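Local coordinates for protein abietadiene synthase, chloroplastic (PDB 3S9V) that belongs to the terpene synthase family and is a plastid enzyme of predominantly helical architecture, with an N-terminal terpene synthase domain and a metal-binding domain, at residues Y463-L466 / A467-F471; T279-L283 / G284-H288; I33-L36 / I37-K41; N472-Q475 / S476-T480; H775-C779 / L780-V784. All coordinates share one frame; numbering follows the deposited sequence.

Interaction 1 (Y463-L466 / A467-F471); sequences YLEL and AKLDF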
# COMPACT_ATOMS: atom_id res chain seq x y z
N TYR A 463 11.47 -8.00 -9.27
CA TYR A 463 10.65 -7.93 -8.07
C TYR A 463 9.55 -8.99 -8.18
O TYR A 463 9.33 -9.77 -7.26
CB TYR A 463 9.98 -6.56 -7.92
CG TYR A 463 10.89 -5.39 -7.62
CD1 TYR A 463 11.97 -5.52 -6.76
CD2 TYR A 463 10.62 -4.13 -8.16
CE1 TYR A 463 12.76 -4.42 -6.42
CE2 TYR A 463 11.40 -3.02 -7.83
CZ TYR A 463 12.47 -3.17 -6.96
OH TYR A 463 13.25 -2.08 -6.64
N LEU A 464 8.87 -8.99 -9.32
CA LEU A 464 7.77 -9.92 -9.57
C LEU A 464 8.22 -11.37 -9.61
O LEU A 464 7.53 -12.26 -9.10
CB LEU A 464 7.07 -9.57 -10.89
CG LEU A 464 5.82 -10.40 -11.16
CD1 LEU A 464 4.87 -10.31 -9.97
CD2 LEU A 464 5.14 -9.92 -12.43
N GLU A 465 9.38 -11.62 -10.21
CA GLU A 465 9.90 -12.98 -10.29
C GLU A 465 10.13 -13.49 -8.87
O GLU A 465 9.75 -14.62 -8.54
CB GLU A 465 11.21 -12.99 -11.07
CG GLU A 465 11.81 -14.37 -11.25
CD GLU A 465 13.09 -14.35 -12.08
OE1 GLU A 465 13.64 -15.44 -12.34
OE2 GLU A 465 13.53 -13.24 -12.47
N LEU A 466 10.74 -12.66 -8.04
CA LEU A 466 11.01 -13.06 -6.66
C LEU A 466 9.73 -13.22 -5.85
O LEU A 466 9.62 -14.15 -5.06
CB LEU A 466 11.91 -12.03 -5.98
CG LEU A 466 12.22 -12.31 -4.52
CD1 LEU A 466 12.91 -13.67 -4.39
CD2 LEU A 466 13.09 -11.20 -3.97
N ALA A 467 8.77 -12.33 -6.07
CA ALA A 467 7.49 -12.37 -5.36
C ALA A 467 6.74 -13.68 -5.62
O ALA A 467 6.09 -14.23 -4.72
CB ALA A 467 6.62 -11.19 -5.78
N LYS A 468 6.80 -14.17 -6.85
CA LYS A 468 6.12 -15.41 -7.20
C LYS A 468 6.85 -16.62 -6.62
O LYS A 468 6.23 -17.49 -5.99
CB LYS A 468 5.99 -15.53 -8.72
CG LYS A 468 5.07 -14.50 -9.34
CD LYS A 468 4.89 -14.71 -10.84
CE LYS A 468 3.86 -13.76 -11.42
NZ LYS A 468 3.75 -13.89 -12.90
N LEU A 469 8.16 -16.68 -6.82
CA LEU A 469 8.95 -17.78 -6.30
C LEU A 469 8.84 -17.87 -4.77
O LEU A 469 8.71 -18.96 -4.21
CB LEU A 469 10.42 -17.62 -6.69
CG LEU A 469 10.80 -17.91 -8.15
CD1 LEU A 469 12.23 -17.46 -8.43
CD2 LEU A 469 10.65 -19.40 -8.43
N ASP A 470 8.88 -16.72 -4.11
CA ASP A 470 8.82 -16.69 -2.66
C ASP A 470 7.43 -17.05 -2.15
O ASP A 470 7.30 -17.76 -1.15
CB ASP A 470 9.23 -15.30 -2.14
CG ASP A 470 9.50 -15.30 -0.63
OD1 ASP A 470 10.31 -16.13 -0.15
OD2 ASP A 470 8.92 -14.45 0.09
N PHE A 471 6.40 -16.56 -2.83
CA PHE A 471 5.03 -16.85 -2.43
C PHE A 471 4.71 -18.33 -2.52
O PHE A 471 4.06 -18.89 -1.63
CB PHE A 471 4.04 -16.06 -3.28
CG PHE A 471 2.61 -16.23 -2.85
CD1 PHE A 471 1.87 -17.32 -3.27
CD2 PHE A 471 2.00 -15.28 -2.02
CE1 PHE A 471 0.54 -17.48 -2.88
CE2 PHE A 471 0.68 -15.43 -1.61
CZ PHE A 471 -0.06 -16.54 -2.05

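Interaction 2 (T279-L283 / G284-H288); sequences TVERL and GIDRH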
# COMPACT_ATOMS: atom_id res chain seq x y z
N THR A 279 6.72 -1.14 -3.24
CA THR A 279 6.63 -2.25 -4.17
C THR A 279 7.01 -3.58 -3.54
O THR A 279 6.27 -4.55 -3.65
CB THR A 279 7.53 -2.02 -5.40
OG1 THR A 279 7.10 -0.84 -6.09
CG2 THR A 279 7.46 -3.20 -6.37
N VAL A 280 8.16 -3.63 -2.87
CA VAL A 280 8.60 -4.87 -2.22
C VAL A 280 7.72 -5.23 -1.02
O VAL A 280 7.59 -6.41 -0.67
CB VAL A 280 10.07 -4.79 -1.79
CG1 VAL A 280 10.96 -4.62 -3.00
CG2 VAL A 280 10.28 -3.64 -0.82
N GLU A 281 7.11 -4.23 -0.38
CA GLU A 281 6.23 -4.53 0.74
C GLU A 281 4.92 -5.12 0.22
O GLU A 281 4.49 -6.16 0.70
CB GLU A 281 5.95 -3.27 1.58
CG GLU A 281 7.17 -2.72 2.29
CD GLU A 281 6.83 -1.61 3.27
OE1 GLU A 281 6.13 -0.65 2.88
OE2 GLU A 281 7.28 -1.69 4.44
N ARG A 282 4.32 -4.46 -0.77
CA ARG A 282 3.06 -4.92 -1.36
C ARG A 282 3.18 -6.29 -2.03
O ARG A 282 2.20 -7.04 -2.09
CB ARG A 282 2.56 -3.92 -2.41
CG ARG A 282 2.18 -2.56 -1.87
CD ARG A 282 1.73 -1.65 -3.00
NE ARG A 282 0.35 -1.90 -3.43
CZ ARG A 282 -0.23 -1.28 -4.45
NH1 ARG A 282 0.45 -0.39 -5.16
NH2 ARG A 282 -1.50 -1.51 -4.74
N LEU A 283 4.36 -6.61 -2.55
CA LEU A 283 4.59 -7.90 -3.18
C LEU A 283 4.91 -8.97 -2.14
O LEU A 283 5.05 -10.14 -2.47
CB LEU A 283 5.74 -7.81 -4.19
CG LEU A 283 5.43 -7.14 -5.53
CD1 LEU A 283 6.71 -7.09 -6.37
CD2 LEU A 283 4.34 -7.90 -6.27
N GLY A 284 5.04 -8.55 -0.88
CA GLY A 284 5.30 -9.48 0.21
C GLY A 284 6.70 -10.03 0.39
O GLY A 284 6.89 -11.02 1.10
N ILE A 285 7.70 -9.39 -0.23
CA ILE A 285 9.08 -9.86 -0.15
C ILE A 285 10.01 -8.92 0.61
O ILE A 285 11.24 -9.07 0.57
CB ILE A 285 9.68 -10.07 -1.56
CG1 ILE A 285 9.51 -8.79 -2.38
CG2 ILE A 285 8.99 -11.23 -2.25
CD1 ILE A 285 10.13 -8.86 -3.77
N ASP A 286 9.43 -7.96 1.33
CA ASP A 286 10.20 -6.99 2.09
C ASP A 286 11.05 -7.55 3.24
O ASP A 286 12.03 -6.92 3.64
CB ASP A 286 9.25 -5.91 2.64
CG ASP A 286 8.20 -6.49 3.58
OD1 ASP A 286 8.22 -6.13 4.78
OD2 ASP A 286 7.36 -7.30 3.13
N ARG A 287 10.69 -8.71 3.78
CA ARG A 287 11.47 -9.24 4.90
C ARG A 287 12.92 -9.50 4.51
O ARG A 287 13.81 -9.53 5.37
CB ARG A 287 10.86 -10.54 5.45
CG ARG A 287 11.01 -11.77 4.55
CD ARG A 287 10.36 -12.99 5.19
NE ARG A 287 10.59 -14.24 4.45
CZ ARG A 287 9.99 -14.55 3.31
NH1 ARG A 287 9.12 -13.72 2.75
NH2 ARG A 287 10.26 -15.71 2.72
N HIS A 288 13.15 -9.68 3.21
CA HIS A 288 14.49 -9.95 2.70
C HIS A 288 15.38 -8.71 2.56
O HIS A 288 16.56 -8.83 2.24
CB HIS A 288 14.40 -10.62 1.34
CG HIS A 288 13.62 -11.90 1.34
ND1 HIS A 288 14.00 -13.00 2.08
CD2 HIS A 288 12.50 -12.26 0.67
CE1 HIS A 288 13.14 -13.99 1.86
NE2 HIS A 288 12.22 -13.56 1.02
O HOH W 1 9.17 -3.62 5.42

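Interaction 3 (I33-L36 / I37-K41); sequences IETL and ISEIK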
# COMPACT_ATOMS: atom_id res chain seq x y z
N ILE A 33 16.23 -17.59 -6.05
CA ILE A 33 15.71 -16.70 -5.02
C ILE A 33 16.86 -15.95 -4.36
O ILE A 33 16.78 -14.75 -4.12
CB ILE A 33 14.92 -17.51 -3.94
CG1 ILE A 33 13.59 -17.98 -4.52
CG2 ILE A 33 14.70 -16.67 -2.68
CD1 ILE A 33 12.79 -18.87 -3.59
N GLU A 34 17.94 -16.67 -4.07
CA GLU A 34 19.10 -16.06 -3.45
C GLU A 34 19.70 -15.03 -4.41
O GLU A 34 20.08 -13.92 -4.01
CB GLU A 34 20.13 -17.14 -3.11
CG GLU A 34 21.37 -16.65 -2.36
CD GLU A 34 22.13 -17.77 -1.65
OE1 GLU A 34 22.48 -18.78 -2.31
OE2 GLU A 34 22.38 -17.64 -0.43
N THR A 35 19.78 -15.39 -5.68
CA THR A 35 20.33 -14.51 -6.71
C THR A 35 19.52 -13.23 -6.79
O THR A 35 20.07 -12.13 -6.72
CB THR A 35 20.32 -15.21 -8.09
OG1 THR A 35 21.11 -16.40 -8.02
CG2 THR A 35 20.90 -14.30 -9.16
N LEU A 36 18.21 -13.37 -6.94
CA LEU A 36 17.33 -12.21 -7.03
C LEU A 36 17.49 -11.28 -5.84
O LEU A 36 17.51 -10.06 -5.99
CB LEU A 36 15.88 -12.68 -7.16
CG LEU A 36 15.55 -13.25 -8.54
CD1 LEU A 36 14.25 -14.03 -8.50
CD2 LEU A 36 15.45 -12.10 -9.52
N ILE A 37 17.61 -11.87 -4.65
CA ILE A 37 17.75 -11.09 -3.43
C ILE A 37 19.03 -10.27 -3.41
O ILE A 37 19.02 -9.11 -2.99
CB ILE A 37 17.70 -11.99 -2.17
CG1 ILE A 37 16.31 -12.62 -2.04
CG2 ILE A 37 17.98 -11.17 -0.92
CD1 ILE A 37 16.15 -13.50 -0.82
N SER A 38 20.14 -10.85 -3.85
CA SER A 38 21.38 -10.11 -3.84
C SER A 38 21.36 -9.03 -4.94
O SER A 38 21.96 -7.97 -4.79
CB SER A 38 22.58 -11.05 -4.03
OG SER A 38 22.58 -11.64 -5.32
N GLU A 39 20.64 -9.30 -6.02
CA GLU A 39 20.55 -8.35 -7.12
C GLU A 39 19.67 -7.16 -6.76
O GLU A 39 19.95 -6.03 -7.15
CB GLU A 39 20.00 -9.04 -8.38
CG GLU A 39 21.00 -9.96 -9.05
CD GLU A 39 20.45 -10.64 -10.29
OE1 GLU A 39 21.24 -11.27 -11.02
OE2 GLU A 39 19.22 -10.54 -10.53
N ILE A 40 18.61 -7.43 -6.00
CA ILE A 40 17.69 -6.39 -5.57
C ILE A 40 18.33 -5.58 -4.45
O ILE A 40 18.09 -4.38 -4.32
CB ILE A 40 16.35 -7.00 -5.11
CG1 ILE A 40 15.61 -7.54 -6.33
CG2 ILE A 40 15.52 -5.96 -4.38
CD1 ILE A 40 14.33 -8.28 -5.98
N LYS A 41 19.17 -6.23 -3.64
CA LYS A 41 19.85 -5.50 -2.58
C LYS A 41 20.82 -4.52 -3.22
O LYS A 41 21.03 -3.42 -2.71
CB LYS A 41 20.63 -6.46 -1.66
CG LYS A 41 19.78 -7.17 -0.62
CD LYS A 41 20.66 -7.94 0.34
CE LYS A 41 19.86 -8.55 1.47
NZ LYS A 41 20.75 -9.24 2.45

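Interaction 4 (N472-Q475 / S476-T480); sequences NKVQ and SIHQT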
# COMPACT_ATOMS: atom_id res chain seq x y z
N ASN A 472 5.15 -18.98 -3.60
CA ASN A 472 4.89 -20.41 -3.77
C ASN A 472 5.74 -21.24 -2.81
O ASN A 472 5.28 -22.26 -2.30
CB ASN A 472 5.14 -20.84 -5.21
CG ASN A 472 4.13 -20.24 -6.18
OD1 ASN A 472 2.97 -20.03 -5.83
ND2 ASN A 472 4.57 -19.98 -7.40
N LYS A 473 6.98 -20.81 -2.57
CA LYS A 473 7.85 -21.54 -1.65
C LYS A 473 7.23 -21.54 -0.26
O LYS A 473 7.28 -22.54 0.45
CB LYS A 473 9.23 -20.88 -1.58
CG LYS A 473 10.10 -21.41 -0.44
CD LYS A 473 11.34 -20.55 -0.24
CE LYS A 473 12.09 -20.95 1.02
NZ LYS A 473 13.20 -20.00 1.32
N VAL A 474 6.66 -20.41 0.13
CA VAL A 474 6.02 -20.27 1.44
C VAL A 474 4.73 -21.10 1.52
O VAL A 474 4.49 -21.83 2.49
CB VAL A 474 5.69 -18.79 1.75
CG1 VAL A 474 4.93 -18.68 3.06
CG2 VAL A 474 6.97 -17.98 1.80
N GLN A 475 3.90 -20.97 0.49
CA GLN A 475 2.63 -21.68 0.42
C GLN A 475 2.86 -23.20 0.44
O GLN A 475 2.05 -23.95 0.97
CB GLN A 475 1.88 -21.28 -0.85
CG GLN A 475 0.53 -21.93 -1.02
CD GLN A 475 -0.08 -21.66 -2.38
OE1 GLN A 475 0.44 -22.10 -3.41
NE2 GLN A 475 -1.19 -20.94 -2.39
N SER A 476 3.97 -23.64 -0.14
CA SER A 476 4.29 -25.06 -0.18
C SER A 476 4.54 -25.55 1.25
O SER A 476 4.01 -26.59 1.66
CB SER A 476 5.53 -25.29 -1.04
OG SER A 476 5.88 -26.67 -1.06
N ILE A 477 5.35 -24.81 1.99
CA ILE A 477 5.66 -25.14 3.37
C ILE A 477 4.38 -25.16 4.21
O ILE A 477 4.23 -26.00 5.10
CB ILE A 477 6.64 -24.10 3.96
CG1 ILE A 477 8.01 -24.24 3.27
CG2 ILE A 477 6.74 -24.28 5.46
CD1 ILE A 477 9.02 -23.18 3.69
N HIS A 478 3.46 -24.25 3.91
CA HIS A 478 2.18 -24.14 4.62
C HIS A 478 1.28 -25.35 4.38
O HIS A 478 0.54 -25.76 5.27
CB HIS A 478 1.45 -22.85 4.22
CG HIS A 478 2.02 -21.61 4.83
ND1 HIS A 478 1.57 -20.35 4.53
CD2 HIS A 478 3.01 -21.44 5.75
CE1 HIS A 478 2.25 -19.45 5.22
NE2 HIS A 478 3.13 -20.09 5.97
N GLN A 479 1.32 -25.90 3.17
CA GLN A 479 0.50 -27.07 2.83
C GLN A 479 0.96 -28.28 3.62
O GLN A 479 0.16 -29.16 3.96
CB GLN A 479 0.59 -27.36 1.34
CG GLN A 479 0.07 -26.21 0.50
CD GLN A 479 0.27 -26.43 -0.97
OE1 GLN A 479 1.35 -26.83 -1.40
NE2 GLN A 479 -0.77 -26.16 -1.75
N THR A 480 2.26 -28.34 3.91
CA THR A 480 2.82 -29.43 4.69
C THR A 480 2.30 -29.29 6.12
O THR A 480 1.68 -30.21 6.66
CB THR A 480 4.36 -29.37 4.70
OG1 THR A 480 4.85 -29.57 3.37
CG2 THR A 480 4.94 -30.43 5.62

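Interaction 5 (H775-C779 / L780-V784); sequences HVKNC and LFQPV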
# COMPACT_ATOMS: atom_id res chain seq x y z
N HIS A 775 -10.72 -17.14 0.36
CA HIS A 775 -9.50 -16.71 1.03
C HIS A 775 -8.58 -17.89 1.29
O HIS A 775 -7.37 -17.80 1.08
CB HIS A 775 -9.84 -16.00 2.33
CG HIS A 775 -10.68 -14.77 2.13
ND1 HIS A 775 -11.54 -14.29 3.09
CD2 HIS A 775 -10.81 -13.95 1.06
CE1 HIS A 775 -12.16 -13.22 2.62
NE2 HIS A 775 -11.74 -13.00 1.39
N VAL A 776 -9.17 -18.99 1.74
CA VAL A 776 -8.42 -20.21 2.03
C VAL A 776 -7.72 -20.69 0.76
O VAL A 776 -6.55 -21.07 0.78
CB VAL A 776 -9.36 -21.31 2.57
CG1 VAL A 776 -8.68 -22.66 2.54
CG2 VAL A 776 -9.78 -20.96 4.00
N LYS A 777 -8.46 -20.66 -0.34
CA LYS A 777 -7.91 -21.10 -1.62
C LYS A 777 -6.73 -20.22 -2.04
O LYS A 777 -5.66 -20.74 -2.39
CB LYS A 777 -9.01 -21.06 -2.68
CG LYS A 777 -8.63 -21.66 -4.03
CD LYS A 777 -9.75 -21.51 -5.05
CE LYS A 777 -10.03 -20.04 -5.38
NZ LYS A 777 -11.13 -19.88 -6.36
N ASN A 778 -6.91 -18.90 -1.99
CA ASN A 778 -5.86 -17.95 -2.39
C ASN A 778 -4.59 -17.99 -1.56
O ASN A 778 -3.51 -17.69 -2.07
CB ASN A 778 -6.39 -16.51 -2.34
CG ASN A 778 -7.40 -16.23 -3.42
OD1 ASN A 778 -7.19 -16.56 -4.58
ND2 ASN A 778 -8.51 -15.60 -3.04
N CYS A 779 -4.72 -18.34 -0.29
CA CYS A 779 -3.57 -18.35 0.59
C CYS A 779 -2.87 -19.70 0.69
O CYS A 779 -1.64 -19.76 0.73
CB CYS A 779 -4.00 -17.89 1.99
SG CYS A 779 -2.69 -17.86 3.24
N LEU A 780 -3.65 -20.78 0.72
CA LEU A 780 -3.06 -22.10 0.89
C LEU A 780 -3.02 -23.07 -0.29
O LEU A 780 -2.18 -23.96 -0.31
CB LEU A 780 -3.74 -22.81 2.07
CG LEU A 780 -3.83 -22.09 3.41
CD1 LEU A 780 -4.61 -22.95 4.39
CD2 LEU A 780 -2.44 -21.80 3.95
N PHE A 781 -3.92 -22.93 -1.26
CA PHE A 781 -3.93 -23.89 -2.35
C PHE A 781 -3.52 -23.42 -3.74
O PHE A 781 -2.57 -23.95 -4.31
CB PHE A 781 -5.31 -24.56 -2.40
CG PHE A 781 -5.71 -25.19 -1.10
CD1 PHE A 781 -4.84 -26.06 -0.44
CD2 PHE A 781 -6.94 -24.89 -0.52
CE1 PHE A 781 -5.19 -26.62 0.79
CE2 PHE A 781 -7.29 -25.44 0.71
CZ PHE A 781 -6.41 -26.31 1.37
N GLN A 782 -4.23 -22.44 -4.28
CA GLN A 782 -3.92 -21.91 -5.61
C GLN A 782 -2.58 -21.16 -5.58
O GLN A 782 -2.44 -20.16 -4.88
CB GLN A 782 -5.04 -20.96 -6.03
CG GLN A 782 -5.17 -20.75 -7.52
CD GLN A 782 -6.46 -21.35 -8.07
OE1 GLN A 782 -7.56 -20.95 -7.67
NE2 GLN A 782 -6.33 -22.31 -8.98
N PRO A 783 -1.57 -21.65 -6.32
CA PRO A 783 -0.29 -20.94 -6.31
C PRO A 783 -0.34 -19.77 -7.29
O PRO A 783 -1.24 -19.69 -8.12
CB PRO A 783 0.71 -22.02 -6.76
CG PRO A 783 0.01 -23.31 -6.47
CD PRO A 783 -1.40 -23.00 -6.89
N VAL A 784 0.61 -18.84 -7.17
CA VAL A 784 0.65 -17.70 -8.07
C VAL A 784 1.54 -18.03 -9.27
O VAL A 784 2.58 -18.67 -9.13
CB VAL A 784 1.19 -16.43 -7.38
CG1 VAL A 784 0.27 -16.04 -6.25
CG2 VAL A 784 2.61 -16.65 -6.88

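Interaction 1 (Y463-L466 / A467-F471)
Lys468 folds back along the helix over Leu464, one turn earlier, and its aliphatic chain can be followed step by step. CB lies 3.6 Å from Leu464 O, and CG comes closer still, 3.3 Å from Leu464 O, because CG stands anti to the carbonyl carbon (chi1 -67°), beside the backbone N, and therefore leans toward the preceding turn. CD passes the same oxygen at greater range. Beyond it the extended chain carries CE to Leu464, where it sits 3.9 Å from Leu464 CD1 and as far from Leu464 CG. Leu464 meets it with CG anti to the backbone N, and the two side chains cross obliquely. A lysine suits this partly exposed place: its inner methylenes lie along the carbonyl oxygen and CE packs on the leucine, while the ammonium is carried past.

On the next strip round the helix, Glu465 CG approaches Leu469 CD1 at 4.2 Å, and Leu469 CG rests 3.5 Å from Glu465 O. The Glu465 carboxylate itself turns to Arg32 in a salt bridge. Beneath these side chains the backbone keeps regular i to i+4 bonds; the one from Leu469 N to Glu465 O is nearly straight at 172°, and Asp470 N reaches Leu466 O at 2.8 Å. Asp470 sends its carboxylate away from the preceding turn to a salt bridge with Arg287, while Tyr463 packs against helices 29-46 and 269-282. The arrangement is that of a regular alpha-helix buried among others, here the first turns of helix 461-491 in a predominantly helical terpene synthase.

Interaction 2 (T279-L283 / G284-H288)
Glu281 and Asp286 meet where helix 269-282 runs out, Glu281 CG lying 3.8 Å from Asp286 CB. The side chains pass at a slant, with their carboxylate planes 86° apart, almost perpendicular. Their like charges stay 4.6 Å from each other, Glu281 OE2 to Asp286 OD1, and a water joins the same two oxygens by donating a hydrogen bond to each, which probably eases the repulsion. Glu281 OE2 also bonds to His333. Val280 CB touches Ile285 CG1 at 4.1 Å, and Leu283 CB packs on the same branch; all three residues are apolar because this side of the turn is buried.

The backbone that brings these groups together is a Schellman motif. Ile285 N donates to Val280 O at 3.0 Å, nearly in line with the carbonyl bond, whereas Gly284 N reaches Glu281 O at 2.9 Å from well above the carbonyl plane. Gly284 has a positive phi of 77°, a conformation that a residue without a CB adopts easily.

Farther out, Leu283 rests on Tyr463 and Ala467, and Ile285 on Leu466, all of helix 461-491. Arg282 pairs with Glu416 in a salt bridge and makes a cation-pi contact with Tyr437.

Interaction 3 (I33-L36 / I37-K41)
Ile37 has CG1 anti to its carbonyl carbon (chi1 -66°), which swings that branch back toward Ile33, while Ile33 turns CG2 anti to the backbone N, toward the following turn. The outcome is a methyl contact of 4.0 Å between Ile33 CG2 and Ile37 CD1, the two side chains lying alongside and pointing the same way. Ile37 CG1 also presses on the backbone of the preceding turn, 3.0 Å from Ile33 O. Isoleucine fits such a place, since its CG1 branch lies back over the previous turn and is long enough for CD1 to meet the His288 ring as well.

Ser38 has the opposite sign of torsion: chi1 of 66° sets OG between the backbone N and the carbonyl carbon, from where it donates to Thr35 O at 2.9 Å. Thr35 O also takes the backbone bond from Glu39 N at 3.0 Å, so two donors grip one carbonyl oxygen. A small hydroxyl residue serves well at this exposed position, because its donor can be spent on the helix itself. Thr35 and Glu39 run side by side as well, Thr35 CG2 lying 3.6 Å from Glu39 OE1; Glu39 makes its salt bridge with Lys462, and Thr35 OG1 bonds to Lys31 O.

Leu36 and Ile40 face inward, Leu36 onto Lys462 and Glu465 and Ile40 onto Tyr463 and Leu466, while Ile37 also leans on Phe289. This is an amphipathic alpha-helix: the N-terminal helix 29-46 lays an apolar face on helix 461-491, with Glu39 at the border of the interface and Glu34 and Ser38 on the exposed side.

Interaction 4 (N472-Q475 / S476-T480)
Asn472 opens this part of the long alpha-helix 461-491 by accepting from Ser476 N through its backbone oxygen, at 2.9 Å. Its side-chain amide reaches the chain's C-terminal tail, ND2 bonding to Val784 O. Lys473 O accepts only a weak bond, 3.4 Å from Ile477 N, while Ile477 CG1 lies over that oxygen; the ammonium of Lys473 has a long, weak ion pair with Glu30.

Val474 supplies the main side-chain contact. Its CG1, anti to the backbone N (chi1 176°) and hence pointing on to the next turn, sits over the face of the His478 ring in a CH-pi contact, 3.9 Å from the ring centroid. Valine is compact enough to lie against the imidazole face, and the ring's NE2 bonds to Phe516 O, which probably fixes its rotation. His478 N, in turn, donates to Val474 O at 3.0 Å, and this oxygen also lies over one face of the His478 ring.

Gln475 and Gln479 are one turn apart, and each uses its amide NE2 on the backbone of the C-terminal region: Gln475 on Gln782 O, Gln479 on Leu780 O. Between them, Gln479 CG lies just 3.0 Å from Gln475 O.

Interaction 5 (H775-C779 / L780-V784)
Helix 768-781 widens as it ends: besides the ordinary bond from Leu780 N to Val776 O at 2.9 Å, Lys777 O accepts from both Phe781 N at 3.0 Å and Gln782 N at 2.9 Å, the two donors arriving from opposite faces of the carbonyl plane. The second of these spans five residues, in keeping with the pi-type turn at 777-779.

Among the side chains, Val776 CG1 makes the closest apolar contact, 3.6 Å from Phe781 CE2. The valine methyl stands anti to the backbone N (chi1 166°), which sends it forward to the phenylalanine, and the two side chains lie alongside, pointing the same way. Phe781 also has Leu780 CB over one ring face, 4.2 Å above the plane. Leu780 reaches back with CD1 to Val776 CG1 at 4.5 Å and with CD2 to Cys779 SG at 4.0 Å, so the short side chain of Cys779 and the branched one of Leu780 pack together where the turns broaden.

On the more polar flank Lys777 and Gln782 run side by side. Lys777 bends at chi3, and its CD comes within 3.5 Å of Gln782 OE1, while NZ is engaged in a salt bridge with Glu774. Beyond the helix, Gln782 O bonds to Arg435, and Val784 packs on Phe471.

The chemistry implies a firmly secured helix end: a carbonyl oxygen that accepts two hydrogen bonds gathers in two successive amides of the final turn, and apolar contacts hold the side chains beside it, while the departing tail gives its carbonyls to side chains of helices 461-491 and 430-440.

Overall arrangement
Interactions 1 and 4 are successive parts of helix 461-491, and the other three gather round it. Interaction 1 is the most buried, its centre about 17 Å from that of the chain; interaction 2 lies closer to the centre, about 11 Å, yet is only partly buried. Interaction 3, with two exposed residues, is the nearest to a surface contact; its N-terminal helix covers interaction 1 mainly by apolar packing, whereas interaction 2 joins it by both packing and a salt bridge. Interaction 5 meets interaction 4 through side-chain amides and tail carbonyls. Interactions 2 and 5 end helices, by a Schellman motif and a wide turn respectively; interactions 1, 3 and 4 lie within continuing helices.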